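Local coordinates for protein adenosylmethionine-8-amino-7-oxononanoate aminotransferase (PDB 6ZHK) that probably transfers an amino group from S-adenosyl-L-methionine to 7-keto-8-aminopelargonic acid, a pyridoxal-phosphate-dependent step in biotin biosynthesis, at residues Asp57-Trp63 with Ile438-Pro442; Cys64-Gly68 with Pro441-Ile445; Phe67-Glu73 with Ile355-Val361; Val231-Gly235 with Tyr246-Ile251; Lys368-His373 with Gly392-Gly396. One frame throughout, in Å; residues are numbered along the deposited sequence.

Interaction 1: Asp57-Trp63 with Ile438-Pro442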
# COMPACT_ATOMS: atom_id res chain seq x y z
N ASP A 57 -13.37 16.36 -14.25
CA ASP A 57 -12.73 15.09 -13.88
C ASP A 57 -13.72 13.93 -14.08
O ASP A 57 -14.34 13.43 -13.15
CB ASP A 57 -12.26 15.19 -12.44
CG ASP A 57 -11.34 14.06 -11.98
OD1 ASP A 57 -11.14 13.08 -12.75
OD2 ASP A 57 -10.87 14.17 -10.86
N ALA A 58 -13.86 13.52 -15.33
CA ALA A 58 -14.95 12.63 -15.74
C ALA A 58 -14.63 11.19 -15.31
O ALA A 58 -15.55 10.38 -15.32
CB ALA A 58 -15.12 12.74 -17.25
N VAL A 59 -13.39 10.93 -14.85
CA VAL A 59 -13.04 9.62 -14.29
C VAL A 59 -12.72 9.69 -12.79
O VAL A 59 -12.15 8.73 -12.21
CB VAL A 59 -11.96 8.89 -15.11
CG1 VAL A 59 -12.47 8.41 -16.48
CG2 VAL A 59 -10.65 9.70 -15.25
N SER A 60 -13.01 10.83 -12.18
CA SER A 60 -12.80 11.00 -10.74
C SER A 60 -11.39 10.65 -10.32
O SER A 60 -11.21 10.04 -9.28
CB SER A 60 -13.80 10.15 -9.98
OG SER A 60 -15.09 10.70 -10.16
N SER A 61 -10.38 11.13 -11.08
CA SER A 61 -8.98 10.88 -10.69
C SER A 61 -8.75 9.37 -10.47
O SER A 61 -8.03 8.96 -9.55
CB SER A 61 -8.48 11.76 -9.55
OG SER A 61 -8.70 13.16 -9.82
N ILE A 62 -9.34 8.57 -11.39
CA ILE A 62 -9.23 7.11 -11.42
C ILE A 62 -10.06 6.53 -10.25
O ILE A 62 -9.59 5.67 -9.45
CB ILE A 62 -7.78 6.58 -11.51
CG1 ILE A 62 -6.83 7.46 -12.34
CG2 ILE A 62 -7.74 5.09 -11.93
CD1 ILE A 62 -7.16 7.52 -13.81
N TRP A 63 -11.31 7.02 -10.18
CA TRP A 63 -12.43 6.30 -9.58
C TRP A 63 -12.33 6.40 -8.05
O TRP A 63 -12.90 5.56 -7.35
CB TRP A 63 -12.48 4.81 -10.02
CG TRP A 63 -12.21 4.48 -11.47
CD1 TRP A 63 -12.13 5.32 -12.53
CD2 TRP A 63 -11.91 3.16 -11.99
NE1 TRP A 63 -11.83 4.62 -13.69
CE2 TRP A 63 -11.65 3.30 -13.38
CE3 TRP A 63 -11.81 1.89 -11.41
CZ2 TRP A 63 -11.33 2.21 -14.18
CZ3 TRP A 63 -11.49 0.80 -12.20
CH2 TRP A 63 -11.30 0.96 -13.58
N ILE A 438 -14.18 5.22 -20.49
CA ILE A 438 -14.62 5.02 -19.11
C ILE A 438 -15.18 6.35 -18.60
O ILE A 438 -14.53 7.38 -18.72
CB ILE A 438 -13.43 4.57 -18.22
CG1 ILE A 438 -12.70 3.30 -18.69
CG2 ILE A 438 -13.89 4.50 -16.74
CD1 ILE A 438 -13.50 2.01 -18.64
N LEU A 439 -16.38 6.32 -18.02
CA LEU A 439 -16.94 7.46 -17.30
C LEU A 439 -17.22 7.03 -15.87
O LEU A 439 -18.08 6.18 -15.63
CB LEU A 439 -18.29 7.82 -17.96
CG LEU A 439 -18.21 8.28 -19.43
CD1 LEU A 439 -19.60 8.70 -19.92
CD2 LEU A 439 -17.18 9.41 -19.63
N VAL A 440 -16.47 7.63 -14.93
CA VAL A 440 -16.73 7.42 -13.51
C VAL A 440 -16.73 8.81 -12.88
O VAL A 440 -15.72 9.25 -12.35
CB VAL A 440 -15.71 6.46 -12.85
CG1 VAL A 440 -15.98 6.25 -11.31
CG2 VAL A 440 -15.75 5.14 -13.58
N PRO A 441 -17.83 9.58 -13.05
CA PRO A 441 -17.84 10.97 -12.63
C PRO A 441 -18.01 11.05 -11.11
O PRO A 441 -18.52 10.11 -10.48
CB PRO A 441 -19.08 11.55 -13.35
CG PRO A 441 -20.00 10.36 -13.49
CD PRO A 441 -19.08 9.17 -13.70
N PRO A 442 -17.62 12.18 -10.47
CA PRO A 442 -17.80 12.33 -9.03
C PRO A 442 -19.30 12.30 -8.73
O PRO A 442 -20.10 12.62 -9.61
CB PRO A 442 -17.19 13.68 -8.66
CG PRO A 442 -16.79 14.33 -10.00
CD PRO A 442 -16.95 13.32 -11.12
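V440 packs on one face of the W63 indole, its CG2 over the five-membered ring in a CH-pi contact, 4.0 Å from the centroid and 23° off the ring normal. The pair joins two distant parts of the class-III aminotransferase fold: the type I beta turn D57-S60 with the left-handed turn S60-W63 that follows it, and the segment leaving strand 436-439. The long axes of the two side chains meet at about a right angle. The W63 CG, anti to its carbonyl carbon (chi1 -42°), turns the five-membered ring to the strand segment, so that CD1 rests 3.8 Å from V440 CB while NE1 reaches the CG2 methyl of I438. That methyl also faces V59, whose CG1 sits 3.2 Å from I438 O, a buried carbonyl oxygen with no polar partner in the model. Two bonds fasten the backbone of V440 at both ends: its N donates to A58 O (2.9 Å), in the plane of that carbonyl, and its O accepts from the hydroxyl of S60. S60 OG also packs against the ring of P442, and R276 reaches it through a weak bond. Within the turn, the D57 carboxylate is held on the syn side of both oxygens by S61, whose N lies 2.7 Å from OD1, and D57 OD2 has a second partner in H69. W63 is close to K301, the predicted cofactor lysine, whose NZ bonds to I62 O. The S60 OG to V440 O bond measures 2.7 Å, its donor tilted 25° from the carbonyl plane.

Interaction 2: Cys64-Gly68 with Pro441-Ile445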
# COMPACT_ATOMS: atom_id res chain seq x y z
N CYS A 64 -11.72 7.48 -7.56
CA CYS A 64 -11.69 7.74 -6.12
C CYS A 64 -12.34 9.06 -5.68
O CYS A 64 -12.68 9.22 -4.49
CB CYS A 64 -10.26 7.65 -5.58
SG CYS A 64 -9.18 8.97 -6.22
N ASN A 65 -12.42 10.06 -6.57
CA ASN A 65 -12.87 11.37 -6.10
C ASN A 65 -14.39 11.36 -5.98
O ASN A 65 -15.06 11.03 -6.92
CB ASN A 65 -12.32 12.46 -7.03
CG ASN A 65 -12.76 13.84 -6.58
OD1 ASN A 65 -13.94 14.20 -6.67
ND2 ASN A 65 -11.86 14.53 -5.89
N LEU A 66 -14.96 11.71 -4.83
CA LEU A 66 -16.41 11.60 -4.69
C LEU A 66 -17.05 12.97 -4.82
O LEU A 66 -18.15 13.07 -5.32
CB LEU A 66 -16.74 11.10 -3.29
CG LEU A 66 -16.36 9.63 -2.97
CD1 LEU A 66 -16.91 9.27 -1.62
CD2 LEU A 66 -16.86 8.67 -4.06
N PHE A 67 -16.44 13.97 -4.23
CA PHE A 67 -17.16 15.22 -3.98
C PHE A 67 -16.45 16.44 -4.57
O PHE A 67 -16.77 17.58 -4.17
CB PHE A 67 -17.35 15.41 -2.48
CG PHE A 67 -18.20 14.33 -1.88
CD1 PHE A 67 -19.46 14.05 -2.42
CD2 PHE A 67 -17.75 13.62 -0.77
CE1 PHE A 67 -20.25 13.04 -1.88
CE2 PHE A 67 -18.54 12.62 -0.22
CZ PHE A 67 -19.79 12.35 -0.76
N GLY A 68 -15.52 16.21 -5.47
CA GLY A 68 -14.80 17.34 -6.07
C GLY A 68 -13.45 17.52 -5.39
O GLY A 68 -13.15 16.79 -4.44
N PRO A 441 -17.83 9.58 -13.05
CA PRO A 441 -17.84 10.97 -12.63
C PRO A 441 -18.01 11.05 -11.11
O PRO A 441 -18.52 10.11 -10.48
CB PRO A 441 -19.08 11.55 -13.35
CG PRO A 441 -20.00 10.36 -13.49
CD PRO A 441 -19.08 9.17 -13.70
N PRO A 442 -17.62 12.18 -10.47
CA PRO A 442 -17.80 12.33 -9.03
C PRO A 442 -19.30 12.30 -8.73
O PRO A 442 -20.10 12.62 -9.61
CB PRO A 442 -17.19 13.68 -8.66
CG PRO A 442 -16.79 14.33 -10.00
CD PRO A 442 -16.95 13.32 -11.12
N LEU A 443 -19.64 11.92 -7.49
CA LEU A 443 -21.02 11.96 -7.04
C LEU A 443 -21.54 13.40 -7.06
O LEU A 443 -22.76 13.62 -7.14
CB LEU A 443 -21.07 11.46 -5.58
CG LEU A 443 -20.52 10.04 -5.34
CD1 LEU A 443 -20.78 9.64 -3.91
CD2 LEU A 443 -21.11 9.02 -6.30
N SER A 444 -20.59 14.36 -7.03
CA SER A 444 -20.93 15.78 -7.03
C SER A 444 -21.16 16.37 -8.42
O SER A 444 -21.44 17.57 -8.51
CB SER A 444 -19.88 16.58 -6.29
OG SER A 444 -18.58 16.25 -6.78
N ILE A 445 -21.07 15.55 -9.50
CA ILE A 445 -21.24 16.05 -10.86
C ILE A 445 -22.62 16.69 -10.96
O ILE A 445 -23.59 16.13 -10.45
CB ILE A 445 -21.06 14.93 -11.93
CG1 ILE A 445 -20.99 15.58 -13.32
CG2 ILE A 445 -22.17 13.89 -11.82
CD1 ILE A 445 -20.49 14.66 -14.43
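L443 runs alongside L66, the two side chains pointing the same way, with L443 CD1 4.0 Å from L66 CD2. The same methyl reaches F67, whose ring crosses the leucine at a slant and offers CE1. Folded back on its own neighbour, the phenyl ring has L66 CB over its centre, so L66 and F67 form one apolar surface for L443. Beside this apolar contact, L66 O is approached by two successive amides of the opposite segment: L443 N at 2.9 Å and S444 N at 3.2 Å. Both bonds are weak, the first being strongly bent at 118°. P442 CB and L443 CB crowd the same carbonyl oxygen, the latter at 3.3 Å. S444 adds a close approach of its own, OG lying 3.1 Å from F67 C; its hydroxyl takes up the position between backbone N and carbonyl carbon (chi1 51°), and its polar partner is N45 OD1. N65 fixes the loop from within. Its OD1 accepts from G68 N at 2.8 Å, in the carbonyl plane and on a lone pair, while its ND2 donates to G68 O from above that carbonyl's plane, two bonds that hold the amide against rotation; OD1 also packs on P442 CB. G68 has a positive phi at which a CB would be jammed against the preceding carbonyl oxygen. Two loops of the class-III aminotransferase fold are thus joined, one shaped by the Asx motif of N65, the other by the type I beta turn P442-I445.

Interaction 3: Phe67-Glu73 with Ile355-Val361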
# COMPACT_ATOMS: atom_id res chain seq x y z
N PHE A 67 -16.44 13.97 -4.23
CA PHE A 67 -17.16 15.22 -3.98
C PHE A 67 -16.45 16.44 -4.57
O PHE A 67 -16.77 17.58 -4.17
CB PHE A 67 -17.35 15.41 -2.48
CG PHE A 67 -18.20 14.33 -1.88
CD1 PHE A 67 -19.46 14.05 -2.42
CD2 PHE A 67 -17.75 13.62 -0.77
CE1 PHE A 67 -20.25 13.04 -1.88
CE2 PHE A 67 -18.54 12.62 -0.22
CZ PHE A 67 -19.79 12.35 -0.76
N GLY A 68 -15.52 16.21 -5.47
CA GLY A 68 -14.80 17.34 -6.07
C GLY A 68 -13.45 17.52 -5.39
O GLY A 68 -13.15 16.79 -4.44
N HIS A 69 -12.68 18.50 -5.85
CA HIS A 69 -11.31 18.72 -5.44
C HIS A 69 -11.16 19.87 -4.44
O HIS A 69 -10.02 20.20 -4.08
CB HIS A 69 -10.41 18.95 -6.66
CG HIS A 69 -10.31 17.74 -7.52
ND1 HIS A 69 -9.45 16.67 -7.18
CD2 HIS A 69 -10.98 17.39 -8.64
CE1 HIS A 69 -9.53 15.78 -8.14
NE2 HIS A 69 -10.49 16.16 -9.02
N SER A 70 -12.28 20.43 -3.96
CA SER A 70 -12.15 21.52 -2.99
C SER A 70 -13.26 21.40 -1.93
O SER A 70 -13.92 22.37 -1.55
CB SER A 70 -12.17 22.87 -3.71
OG SER A 70 -13.41 22.97 -4.43
N ARG A 71 -13.45 20.19 -1.44
CA ARG A 71 -14.54 19.95 -0.51
C ARG A 71 -14.06 20.32 0.89
O ARG A 71 -13.19 19.66 1.42
CB ARG A 71 -15.01 18.49 -0.58
CG ARG A 71 -16.23 18.25 0.28
CD ARG A 71 -17.45 18.77 -0.46
NE ARG A 71 -18.50 18.84 0.54
CZ ARG A 71 -19.79 18.63 0.29
NH1 ARG A 71 -20.18 18.32 -0.94
NH2 ARG A 71 -20.68 18.73 1.27
N LYS A 72 -14.66 21.37 1.49
CA LYS A 72 -14.07 21.99 2.68
C LYS A 72 -14.03 21.05 3.89
O LYS A 72 -13.04 21.08 4.62
CB LYS A 72 -14.79 23.28 3.08
CG LYS A 72 -14.57 24.45 2.12
N GLU A 73 -15.09 20.25 4.08
CA GLU A 73 -15.15 19.43 5.30
C GLU A 73 -13.96 18.46 5.35
O GLU A 73 -13.43 18.16 6.43
CB GLU A 73 -16.41 18.58 5.32
CG GLU A 73 -17.72 19.37 5.41
CD GLU A 73 -18.35 19.68 4.07
OE1 GLU A 73 -17.61 19.91 3.11
OE2 GLU A 73 -19.58 19.64 3.97
N ILE A 355 -20.27 13.69 5.38
CA ILE A 355 -20.94 14.25 4.22
C ILE A 355 -22.07 13.31 3.76
O ILE A 355 -23.20 13.78 3.56
CB ILE A 355 -19.97 14.61 3.08
CG1 ILE A 355 -19.06 15.77 3.47
CG2 ILE A 355 -20.76 14.91 1.79
CD1 ILE A 355 -17.83 15.88 2.63
N PHE A 356 -21.80 11.99 3.72
CA PHE A 356 -22.82 11.05 3.26
C PHE A 356 -24.12 11.20 4.03
O PHE A 356 -25.20 11.21 3.42
CB PHE A 356 -22.38 9.57 3.26
CG PHE A 356 -21.68 9.18 1.97
CD1 PHE A 356 -22.42 8.73 0.90
CD2 PHE A 356 -20.31 9.34 1.80
CE1 PHE A 356 -21.82 8.38 -0.29
CE2 PHE A 356 -19.71 9.00 0.60
CZ PHE A 356 -20.46 8.54 -0.46
N GLU A 357 -23.97 11.25 5.36
CA GLU A 357 -25.07 11.25 6.29
C GLU A 357 -25.78 12.60 6.30
O GLU A 357 -27.01 12.66 6.17
CB GLU A 357 -24.50 10.91 7.66
CG GLU A 357 -25.60 10.62 8.66
CD GLU A 357 -25.03 9.92 9.88
OE1 GLU A 357 -24.39 10.62 10.68
OE2 GLU A 357 -25.21 8.69 9.99
N LYS A 358 -25.00 13.68 6.42
CA LYS A 358 -25.55 15.03 6.57
C LYS A 358 -26.16 15.55 5.27
O LYS A 358 -27.05 16.41 5.33
CB LYS A 358 -24.51 15.98 7.17
N GLU A 359 -25.71 15.11 4.08
CA GLU A 359 -26.25 15.67 2.84
C GLU A 359 -27.13 14.67 2.09
O GLU A 359 -27.51 14.89 0.92
CB GLU A 359 -25.16 16.26 1.93
CG GLU A 359 -24.20 17.27 2.62
CD GLU A 359 -24.73 18.34 3.59
OE1 GLU A 359 -25.90 18.73 3.49
OE2 GLU A 359 -23.96 18.81 4.45
N ASN A 360 -27.41 13.52 2.72
CA ASN A 360 -28.30 12.55 2.11
C ASN A 360 -27.85 12.21 0.67
O ASN A 360 -28.64 12.18 -0.29
CB ASN A 360 -29.75 13.03 2.31
CG ASN A 360 -30.81 11.95 2.26
OD1 ASN A 360 -30.56 10.77 2.52
ND2 ASN A 360 -32.03 12.35 1.93
N VAL A 361 -26.56 11.86 0.55
CA VAL A 361 -25.95 11.68 -0.75
C VAL A 361 -26.63 10.61 -1.59
O VAL A 361 -26.86 10.81 -2.80
CB VAL A 361 -24.43 11.44 -0.59
CG1 VAL A 361 -23.83 11.10 -1.94
CG2 VAL A 361 -23.79 12.71 -0.01
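This is a largely apolar contact between the end of helix 343-358 with the start of helix 361-364, and the loop entering helix 72-82 with its first turn, in the class-III aminotransferase fold, buried at F67 and more open toward R71 and E73. I355 is its hub. Its CG2 sits over the face of the F67 ring in a CH-pi contact, 3.9 Å from the centroid, and the two side chains slide past each other in opposite directions. F67 then turns its edge to the face of F356 in an offset edge-to-face pair, centroids 5.3 Å apart and planes at 61°, while V361 CG2 approaches F67 CE1 at 4.0 Å. The second flat group at I355 is the guanidinium of R71, the N-cap residue of helix 72-82: CG2 covers one of its faces, offset toward the rim, and CD1 is 3.7 Å from NE. R71, bent at chi2, holds E73 side-on, with NE on OE1 (2.9 Å) and NH2 on OE2 (3.1 Å) in nearly straight bonds close to the guanidinium plane. A leucine in place of R71 would probably leave the E73 carboxylate without its salt-bridge mate and free to turn. E359 comes to the edge of the guanidinium with its CG, its carboxylate staying beyond salt-bridge range. E359 OE2 lies 4.6 Å from R71 NH2 and 4.5 Å from E73 OE2.

Interaction 4: Val231-Gly235 with Tyr246-Ile251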
# COMPACT_ATOMS: atom_id res chain seq x y z
N VAL A 231 -13.65 -17.57 -2.73
CA VAL A 231 -14.14 -17.08 -4.01
C VAL A 231 -14.07 -15.55 -3.87
O VAL A 231 -14.41 -15.04 -2.82
CB VAL A 231 -15.58 -17.54 -4.28
CG1 VAL A 231 -16.18 -16.69 -5.42
CG2 VAL A 231 -15.63 -19.05 -4.58
N ILE A 232 -13.50 -14.85 -4.83
CA ILE A 232 -13.39 -13.39 -4.77
C ILE A 232 -13.92 -12.84 -6.08
O ILE A 232 -13.64 -13.42 -7.15
CB ILE A 232 -11.96 -12.93 -4.44
CG1 ILE A 232 -11.94 -11.38 -4.43
CG2 ILE A 232 -11.00 -13.48 -5.46
CD1 ILE A 232 -10.58 -10.78 -3.98
N LEU A 233 -14.76 -11.80 -5.97
CA LEU A 233 -15.36 -11.10 -7.11
C LEU A 233 -15.34 -9.62 -6.81
O LEU A 233 -15.35 -9.23 -5.63
CB LEU A 233 -16.86 -11.53 -7.23
CG LEU A 233 -17.07 -13.01 -7.59
CD1 LEU A 233 -18.57 -13.35 -7.68
CD2 LEU A 233 -16.41 -13.28 -8.92
N GLU A 234 -15.46 -8.80 -7.86
CA GLU A 234 -15.70 -7.36 -7.70
C GLU A 234 -17.17 -7.08 -7.32
O GLU A 234 -18.03 -7.92 -7.53
CB GLU A 234 -15.33 -6.66 -9.02
CG GLU A 234 -13.81 -6.63 -9.25
CD GLU A 234 -13.39 -6.14 -10.63
OE1 GLU A 234 -13.47 -4.94 -10.85
OE2 GLU A 234 -13.12 -6.99 -11.53
N GLY A 235 -17.48 -5.85 -6.88
CA GLY A 235 -18.80 -5.52 -6.32
C GLY A 235 -19.83 -5.17 -7.41
O GLY A 235 -20.40 -4.08 -7.44
N TYR A 246 -21.86 -7.31 -13.63
CA TYR A 246 -22.28 -8.69 -13.43
C TYR A 246 -23.80 -8.69 -13.62
O TYR A 246 -24.44 -7.75 -13.15
CB TYR A 246 -22.09 -9.04 -11.96
CG TYR A 246 -20.66 -9.31 -11.56
CD1 TYR A 246 -19.72 -8.30 -11.58
CD2 TYR A 246 -20.27 -10.56 -11.12
CE1 TYR A 246 -18.42 -8.53 -11.20
CE2 TYR A 246 -18.96 -10.79 -10.70
CZ TYR A 246 -18.03 -9.78 -10.79
OH TYR A 246 -16.72 -9.95 -10.44
N PRO A 247 -24.42 -9.70 -14.24
CA PRO A 247 -25.89 -9.73 -14.33
C PRO A 247 -26.53 -9.70 -12.95
O PRO A 247 -25.97 -10.20 -11.99
CB PRO A 247 -26.17 -11.10 -14.98
CG PRO A 247 -24.91 -11.44 -15.73
CD PRO A 247 -23.79 -10.86 -14.89
N ASP A 248 -27.76 -9.18 -12.86
CA ASP A 248 -28.52 -9.22 -11.61
C ASP A 248 -28.66 -10.68 -11.20
O ASP A 248 -28.81 -11.55 -12.06
CB ASP A 248 -29.87 -8.47 -11.70
CG ASP A 248 -29.72 -6.95 -11.67
OD1 ASP A 248 -28.61 -6.46 -11.30
OD2 ASP A 248 -30.72 -6.25 -11.99
N GLY A 249 -28.50 -10.96 -9.88
CA GLY A 249 -28.61 -12.32 -9.37
C GLY A 249 -27.30 -13.11 -9.40
O GLY A 249 -27.21 -14.18 -8.80
N TYR A 250 -26.25 -12.59 -10.07
CA TYR A 250 -25.04 -13.38 -10.19
C TYR A 250 -24.34 -13.49 -8.83
O TYR A 250 -24.04 -14.60 -8.37
CB TYR A 250 -24.14 -12.90 -11.33
CG TYR A 250 -22.90 -13.74 -11.48
CD1 TYR A 250 -21.74 -13.44 -10.76
CD2 TYR A 250 -22.83 -14.76 -12.42
CE1 TYR A 250 -20.57 -14.16 -10.94
CE2 TYR A 250 -21.67 -15.49 -12.62
CZ TYR A 250 -20.53 -15.18 -11.89
OH TYR A 250 -19.38 -15.89 -12.04
N ILE A 251 -24.05 -12.33 -8.23
CA ILE A 251 -23.36 -12.26 -6.95
C ILE A 251 -24.17 -13.00 -5.88
O ILE A 251 -23.62 -13.76 -5.07
CB ILE A 251 -23.09 -10.80 -6.51
CG1 ILE A 251 -22.35 -9.98 -7.58
CG2 ILE A 251 -22.39 -10.80 -5.15
CD1 ILE A 251 -20.87 -10.00 -7.43
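The hydroxyl of Y246 accepts a hydrogen bond from E234 N (3.1 Å, N-H...O 139°), tying the loop before helix 250-261 to the end of strand 228-234. With the parallel neighbour strand 265-268, these elements form a beta-alpha-beta crossover in the seven-stranded mixed sheet of the large domain of this aminotransferase fold. L233 carries the apolar part. Its CB is 3.6 Å from Y246 OH, and its CD1 meets three side chains at once: Y246 CE2, Y250 CE1 at 3.9 Å, and I251 CD1 at 4.1 Å. Toward Y250 that methyl lies near the ring plane, at the edge, and the two side chains cross at about a right angle; the Y250 CG, placed anti to the backbone N (chi1 -179°), carries the ring across to it. Y246 is also bordered in its plane by L233 CD2. The E234 carboxylate leaves at about a right angle to the Y246 hydroxyl and bonds G239 N and Y155 N, and so lies next to a residue predicted to bind substrate. The I251 CD1 methyl, 3.7 Å above the Y246 plane and offset toward its rim, ends 3.5 Å from E234 O.

Interaction 5: Lys368-His373 with Gly392-Gly396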
# COMPACT_ATOMS: atom_id res chain seq x y z
N LYS A 368 -29.76 12.18 -10.61
CA LYS A 368 -28.62 12.49 -11.46
C LYS A 368 -28.17 11.27 -12.25
O LYS A 368 -27.79 11.36 -13.43
CB LYS A 368 -27.46 13.09 -10.64
CG LYS A 368 -27.84 14.30 -9.78
CD LYS A 368 -26.58 15.12 -9.52
CE LYS A 368 -25.82 14.59 -8.32
NZ LYS A 368 -24.70 15.50 -7.94
N ILE A 369 -28.19 10.10 -11.59
CA ILE A 369 -27.88 8.88 -12.33
C ILE A 369 -28.91 8.62 -13.44
O ILE A 369 -28.57 8.19 -14.55
CB ILE A 369 -27.79 7.69 -11.34
CG1 ILE A 369 -26.53 7.80 -10.49
CG2 ILE A 369 -27.87 6.34 -12.05
CD1 ILE A 369 -26.58 6.97 -9.21
N LYS A 370 -30.20 8.80 -13.11
CA LYS A 370 -31.25 8.61 -14.10
C LYS A 370 -31.03 9.54 -15.29
O LYS A 370 -31.13 9.13 -16.44
CB LYS A 370 -32.61 8.90 -13.44
CG LYS A 370 -33.62 7.76 -13.36
CD LYS A 370 -34.36 7.81 -12.03
CE LYS A 370 -34.97 6.49 -11.64
NZ LYS A 370 -34.89 6.35 -10.16
N LEU A 371 -30.68 10.80 -15.02
CA LEU A 371 -30.38 11.76 -16.08
C LEU A 371 -29.17 11.32 -16.91
O LEU A 371 -29.17 11.40 -18.14
CB LEU A 371 -30.21 13.16 -15.48
CG LEU A 371 -29.72 14.23 -16.48
CD1 LEU A 371 -30.77 14.54 -17.56
CD2 LEU A 371 -29.23 15.50 -15.80
N PHE A 372 -28.09 10.89 -16.22
CA PHE A 372 -26.90 10.38 -16.89
C PHE A 372 -27.24 9.25 -17.88
O PHE A 372 -26.81 9.25 -19.02
CB PHE A 372 -25.92 9.87 -15.80
CG PHE A 372 -24.54 9.47 -16.26
CD1 PHE A 372 -23.92 10.16 -17.28
CD2 PHE A 372 -23.85 8.42 -15.66
CE1 PHE A 372 -22.61 9.87 -17.66
CE2 PHE A 372 -22.56 8.07 -16.07
CZ PHE A 372 -21.94 8.80 -17.07
N HIS A 373 -28.03 8.26 -17.43
CA HIS A 373 -28.29 7.12 -18.30
C HIS A 373 -29.13 7.55 -19.50
O HIS A 373 -28.95 7.01 -20.60
CB HIS A 373 -28.91 5.92 -17.52
CG HIS A 373 -27.99 5.34 -16.48
ND1 HIS A 373 -28.40 4.41 -15.55
CD2 HIS A 373 -26.68 5.58 -16.22
CE1 HIS A 373 -27.38 4.08 -14.75
NE2 HIS A 373 -26.29 4.77 -15.15
N GLY A 392 -25.03 2.73 -12.33
CA GLY A 392 -24.96 4.06 -11.71
C GLY A 392 -23.98 4.99 -12.44
O GLY A 392 -24.07 5.17 -13.66
N PHE A 393 -22.98 5.48 -11.69
CA PHE A 393 -21.94 6.35 -12.24
C PHE A 393 -20.68 5.57 -12.66
O PHE A 393 -19.58 6.12 -12.57
CB PHE A 393 -21.55 7.40 -11.17
CG PHE A 393 -22.48 8.56 -10.95
CD1 PHE A 393 -23.06 9.22 -12.03
CD2 PHE A 393 -22.82 8.94 -9.64
CE1 PHE A 393 -23.91 10.30 -11.83
CE2 PHE A 393 -23.66 10.03 -9.45
CZ PHE A 393 -24.20 10.70 -10.54
N MET A 394 -20.81 4.27 -12.99
CA MET A 394 -19.66 3.56 -13.53
C MET A 394 -20.11 3.00 -14.87
O MET A 394 -20.88 2.04 -14.95
CB MET A 394 -19.29 2.39 -12.61
CG MET A 394 -18.98 2.85 -11.21
SD MET A 394 -18.52 1.49 -10.08
CE MET A 394 -16.76 1.48 -10.40
N VAL A 395 -19.61 3.60 -15.95
CA VAL A 395 -20.14 3.35 -17.28
C VAL A 395 -18.98 3.10 -18.22
O VAL A 395 -17.93 3.75 -18.12
CB VAL A 395 -21.04 4.53 -17.74
CG1 VAL A 395 -21.28 4.54 -19.26
CG2 VAL A 395 -22.36 4.52 -17.01
N GLY A 396 -19.15 2.14 -19.13
CA GLY A 396 -18.19 2.01 -20.21
C GLY A 396 -18.88 2.19 -21.57
O GLY A 396 -20.07 1.82 -21.72
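H373 makes the one hydrogen bond across this contact, its NE2 donating to G392 O at 2.7 Å with an N-H...O angle of 155°. The carbonyl oxygen lies at the edge of the imidazole, close to its plane, and the CG of H373, anti to its carbonyl carbon (chi1 -64°), carries the ring over to it. With the imidazole cut back to an alanine, G392 O would probably lose this donor and a gap would open between the helix and G392. Of the apolar contacts, the most face-on is a CH-pi one: I369 CG1 stands over the centre of the F393 ring, 3.7 Å from its centroid and 9° off the normal. I369 CG2 packs on G392 CA at 3.7 Å. Helix 366-376 thereby lies against the three-stranded antiparallel sheet, where G392 and F393 form the turn of the hairpin between strands 385-391 and 394-399. Two further residues reach the F393 ring at its edge. K368 does so with CB, 4.0 Å from CZ, its ammonium group going on to L443 O and I445 O. F372 brings CD2 to within 3.8 Å of F393 CD1, the ring planes inclined at 47°. Past this pair, F372 CE2 touches V395 CG2 at 3.7 Å.

Interactions 1, 2, 3 and 5 form a connected group, whereas interaction 4 lies apart in the seven-stranded sheet, its centre about 20 to 29 Å from theirs. Interactions 1 and 2, centres about 7 Å apart, share P441 and P442; interaction 3 continues from interaction 2 through F67 and G68. Interaction 5 joins interaction 1 through neighbouring strands 394-399 and 436-439, and interaction 2 through K368. Along the chain, interactions 4 and 5 lie inside the loops closed by interactions 1 and 2; interaction 4 also lies within interaction 3, which closes before interaction 5 opens. Segment 57-73 is held first by 438-445, near the predicted cofactor lysine K301 at W63, then by the end of helix 343-358.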